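Local coordinates for anthranilate synthase component I (PDB 5KCK), which is a synthase subunit of alpha+beta fold, built around large antiparallel sheets, at residues D356-K359 and A360-A364; T366-G369 and A370-R374. All coordinates share one frame; numbering follows the deposited sequence.

Contact 1. Residues D356-K359 and A360-A364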
loop_
_atom_site.group_PDB
_atom_site.type_symbol
_atom_site.label_atom_id
_atom_site.label_comp_id
_atom_site.label_asym_id
_atom_site.label_seq_id
_atom_site.Cartn_x
_atom_site.Cartn_y
_atom_site.Cartn_z
ATOM N N ASP A 356 -33.824 6.630 1.980
ATOM C CA ASP A 356 -34.638 5.425 1.875
ATOM C C ASP A 356 -33.775 4.171 1.922
ATOM O O ASP A 356 -34.189 3.163 2.499
ATOM C CB ASP A 356 -35.480 5.487 0.604
ATOM C CG ASP A 356 -36.328 6.757 0.543
ATOM O OD1 ASP A 356 -37.278 6.857 1.352
ATOM O OD2 ASP A 356 -36.032 7.658 -0.281
ATOM N N ALA A 357 -32.562 4.228 1.364
ATOM C CA ALA A 357 -31.639 3.106 1.493
ATOM C C ALA A 357 -31.252 2.897 2.947
ATOM O O ALA A 357 -31.145 1.755 3.416
ATOM C CB ALA A 357 -30.393 3.342 0.639
ATOM N N LEU A 358 -31.041 3.994 3.677
ATOM C CA LEU A 358 -30.683 3.896 5.085
ATOM C C LEU A 358 -31.839 3.326 5.893
ATOM O O LEU A 358 -31.654 2.407 6.695
ATOM C CB LEU A 358 -30.274 5.273 5.610
ATOM C CG LEU A 358 -30.146 5.409 7.122
ATOM C CD1 LEU A 358 -29.135 4.413 7.618
ATOM C CD2 LEU A 358 -29.723 6.814 7.477
ATOM N N LYS A 359 -33.045 3.852 5.682
ATOM C CA LYS A 359 -34.191 3.355 6.428
ATOM C C LYS A 359 -34.519 1.914 6.064
ATOM O O LYS A 359 -35.046 1.176 6.900
ATOM C CB LYS A 359 -35.396 4.265 6.199
ATOM C CG LYS A 359 -35.205 5.638 6.817
ATOM C CD LYS A 359 -36.507 6.380 6.970
ATOM C CE LYS A 359 -36.917 7.042 5.681
ATOM N NZ LYS A 359 -38.226 7.720 5.859
ATOM N N ALA A 360 -34.194 1.485 4.843
ATOM C CA ALA A 360 -34.503 0.117 4.440
ATOM C C ALA A 360 -33.576 -0.909 5.078
ATOM O O ALA A 360 -33.944 -2.084 5.136
ATOM C CB ALA A 360 -34.432 -0.026 2.920
ATOM N N THR A 361 -32.390 -0.499 5.551
ATOM C CA THR A 361 -31.388 -1.436 6.044
ATOM C C THR A 361 -31.061 -1.299 7.526
ATOM O O THR A 361 -30.496 -2.237 8.098
ATOM C CB THR A 361 -30.069 -1.277 5.260
ATOM O OG1 THR A 361 -29.637 0.088 5.317
ATOM C CG2 THR A 361 -30.247 -1.679 3.806
ATOM N N LEU A 362 -31.378 -0.175 8.157
ATOM C CA LEU A 362 -30.955 0.062 9.535
ATOM C C LEU A 362 -31.946 -0.573 10.504
ATOM O O LEU A 362 -33.147 -0.310 10.410
ATOM C CB LEU A 362 -30.857 1.561 9.806
ATOM C CG LEU A 362 -30.501 2.024 11.217
ATOM C CD1 LEU A 362 -29.032 1.838 11.462
ATOM C CD2 LEU A 362 -30.905 3.475 11.411
ATOM N N PRO A 363 -31.487 -1.388 11.461
ATOM C CA PRO A 363 -30.091 -1.801 11.625
ATOM C C PRO A 363 -29.844 -3.133 10.947
ATOM O O PRO A 363 -30.796 -3.863 10.651
ATOM C CB PRO A 363 -29.950 -1.935 13.136
ATOM C CG PRO A 363 -31.305 -2.461 13.544
ATOM C CD PRO A 363 -32.316 -1.834 12.596
ATOM N N ALA A 364 -28.575 -3.445 10.713
ATOM C CA ALA A 364 -28.218 -4.674 10.017
ATOM C C ALA A 364 -28.767 -5.912 10.723
ATOM O O ALA A 364 -28.836 -5.973 11.954
ATOM C CB ALA A 364 -26.701 -4.767 9.908
#
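Thr-361 folds its hydroxyl back onto the carbonyl of Ala-357, one helical turn earlier. From Thr-361 CB, which sits 3.7 Å from Ala-357 O, the side chain forks. OG1 lies between the backbone N and the carbonyl carbon (chi1 55°), a position that swings it over the preceding turn. There Thr-361 OG1 donates to Ala-357 O at 2.9 Å, tilted only 20° from the carbonyl plane. The methyl Thr-361 CG2, anti to the carbonyl carbon, passes 3.6 Å from Ala-357 O. Threonine suits a buried helix end of this kind: its hydroxyl is satisfied locally, while the side chain also touches Leu-260 and Val-261 of strand 259-264. Ala-357 O receives only a weak bond from the Thr-361 amide, and the hydroxyl probably compensates. The stronger bond of Thr-361 N goes to Leu-358 O, at 3.2 Å and from above the carbonyl plane. Leu-358 O also accepts from Leu-362 N at 3.0 Å, nearly head-on to the carbonyl, and is thus gripped by two amides. Further back, Ala-360 N closes a regular turn on Asp-356 O at 2.9 Å.

Leu-358 and Leu-362 run side by side in the same direction, with CD1 of Leu-358 4.0 Å from CB of Leu-362, and Leu-358 continues onto Leu-405 and Leu-71. The small Ala-357 and Ala-360 fit against Ile-317. The arrangement is that of a helix C-terminus, where one carbonyl, Leu-358 O, takes both the i+3 and the i+4 amide and a threonine hydroxyl supplements the last turn before the chain leaves through cis Pro-363.

Contact 2. Residues T366-G369 and A370-R374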
loop_
_atom_site.group_PDB
_atom_site.type_symbol
_atom_site.label_atom_id
_atom_site.label_comp_id
_atom_site.label_asym_id
_atom_site.label_seq_id
_atom_site.Cartn_x
_atom_site.Cartn_y
_atom_site.Cartn_z
ATOM N N THR A 366 -27.343 -8.653 11.205
ATOM C CA THR A 366 -26.324 -9.254 12.062
ATOM C C THR A 366 -26.204 -8.592 13.434
ATOM O O THR A 366 -25.496 -9.125 14.290
ATOM C CB THR A 366 -24.956 -9.220 11.367
ATOM O OG1 THR A 366 -24.711 -7.907 10.861
ATOM C CG2 THR A 366 -24.914 -10.202 10.228
ATOM N N VAL A 367 -26.856 -7.457 13.674
ATOM C CA VAL A 367 -26.876 -6.856 15.001
ATOM C C VAL A 367 -28.287 -6.775 15.571
ATOM O O VAL A 367 -28.497 -6.143 16.604
ATOM C CB VAL A 367 -26.210 -5.464 15.006
ATOM C CG1 VAL A 367 -24.765 -5.568 14.559
ATOM C CG2 VAL A 367 -26.993 -4.486 14.123
ATOM N N SER A 368 -29.261 -7.409 14.926
ATOM C CA SER A 368 -30.632 -7.337 15.414
ATOM C C SER A 368 -31.223 -8.736 15.521
ATOM O O SER A 368 -31.248 -9.326 16.608
ATOM C CB SER A 368 -31.475 -6.433 14.502
ATOM O OG SER A 368 -31.278 -6.728 13.123
ATOM N N GLY A 369 -31.685 -9.284 14.412
ATOM C CA GLY A 369 -32.157 -10.652 14.393
ATOM C C GLY A 369 -33.206 -10.844 13.317
ATOM O O GLY A 369 -33.403 -9.996 12.449
ATOM N N ALA A 370 -33.883 -11.990 13.402
ATOM C CA ALA A 370 -34.887 -12.400 12.430
ATOM C C ALA A 370 -36.044 -13.086 13.146
ATOM O O ALA A 370 -35.817 -14.042 13.897
ATOM C CB ALA A 370 -34.279 -13.341 11.389
ATOM N N PRO A 371 -37.295 -12.621 12.967
ATOM C CA PRO A 371 -37.660 -11.421 12.203
ATOM C C PRO A 371 -37.185 -10.145 12.913
ATOM O O PRO A 371 -37.223 -10.090 14.145
ATOM C CB PRO A 371 -39.193 -11.481 12.147
ATOM C CG PRO A 371 -39.572 -12.863 12.622
ATOM C CD PRO A 371 -38.479 -13.277 13.548
ATOM N N LYS A 372 -36.769 -9.140 12.136
ATOM C CA LYS A 372 -36.032 -8.009 12.698
ATOM C C LYS A 372 -36.852 -7.234 13.728
ATOM O O LYS A 372 -36.335 -6.875 14.790
ATOM C CB LYS A 372 -35.570 -7.081 11.574
ATOM C CG LYS A 372 -34.590 -6.004 12.019
ATOM C CD LYS A 372 -34.162 -5.104 10.862
ATOM C CE LYS A 372 -33.192 -5.797 9.933
ATOM N NZ LYS A 372 -32.647 -4.834 8.932
ATOM N N ILE A 373 -38.127 -6.958 13.440
ATOM C CA ILE A 373 -38.892 -6.101 14.344
ATOM C C ILE A 373 -39.154 -6.806 15.671
ATOM O O ILE A 373 -38.997 -6.213 16.747
ATOM C CB ILE A 373 -40.199 -5.631 13.682
ATOM C CG1 ILE A 373 -39.905 -4.574 12.619
ATOM C CG2 ILE A 373 -41.145 -5.063 14.721
ATOM C CD1 ILE A 373 -41.097 -4.300 11.715
ATOM N N ARG A 374 -39.562 -8.075 15.619
ATOM C CA ARG A 374 -39.749 -8.843 16.849
ATOM C C ARG A 374 -38.437 -8.971 17.621
ATOM O O ARG A 374 -38.413 -8.846 18.851
ATOM C CB ARG A 374 -40.325 -10.224 16.518
ATOM C CG ARG A 374 -40.383 -11.193 17.697
ATOM C CD ARG A 374 -41.448 -10.784 18.705
ATOM N NE ARG A 374 -42.740 -10.557 18.062
ATOM C CZ ARG A 374 -43.679 -11.489 17.915
ATOM N NH1 ARG A 374 -43.477 -12.720 18.366
ATOM N NH2 ARG A 374 -44.823 -11.189 17.317
#
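Ser-368 and Lys-372 meet through apolar and mixed packing, the hydroxyl lying against the aliphatic part of the lysine. OG of Ser-368 is 3.6 Å from CG of Lys-372 and 3.8 Å from its CE, while Ser-368 CB is 4.0 Å from the same CG. Lysine can do this because its methylenes form a long flexible arm: CG stands anti to the backbone N (chi1 -170°), and a bend at chi3 (-74°) turns CE back so that the chain runs alongside the hydroxyl.

A weaker polar contact joins the backbones. CA of Lys-372 gives a CA-H...O contact to Gly-369 O at 3.3 Å, with an angle of 131° at the hydrogen. At the backbone angles of Gly-369 a side chain would collide with the neighbouring backbone, so glycine fits here. Pro-371, after a cis peptide bond, takes the N-cap position of helix 372-382; its ring constrains the chain just where the helix begins.

The true hydrogen bonds lead elsewhere. Ser-368 OG bonds to Ala-364 O, the lysine's amine finds its partner in Pro-363, and Ala-370 pairs through its backbone with Phe-210 and Gln-211. With no hydrogen bond between these continuous segments, they meet through packing and the CA-H...O contact, while the polar ends of serine and lysine tie this turn to the segment before it.

Contact 1 precedes contact 2 along the chain, and their centres are 13 Å apart on the same side of the chain's centre. Contact 1 is the end of helix 354-361; contact 2 runs from the following loop through short strand 369-370 into helix 372-382. Both lie in the same family region, and both touch strand 403-407 of the large antiparallel sheet. Contact 1 also packs on strand 259-264 of that sheet, whereas contact 2 additionally joins strand 211-221 of the seven-stranded sheet through strand 369-370. The lysine amine of contact 2 reaches back to contact 1 and joins the two directly. The connection between the two helices thereby touches both sheets.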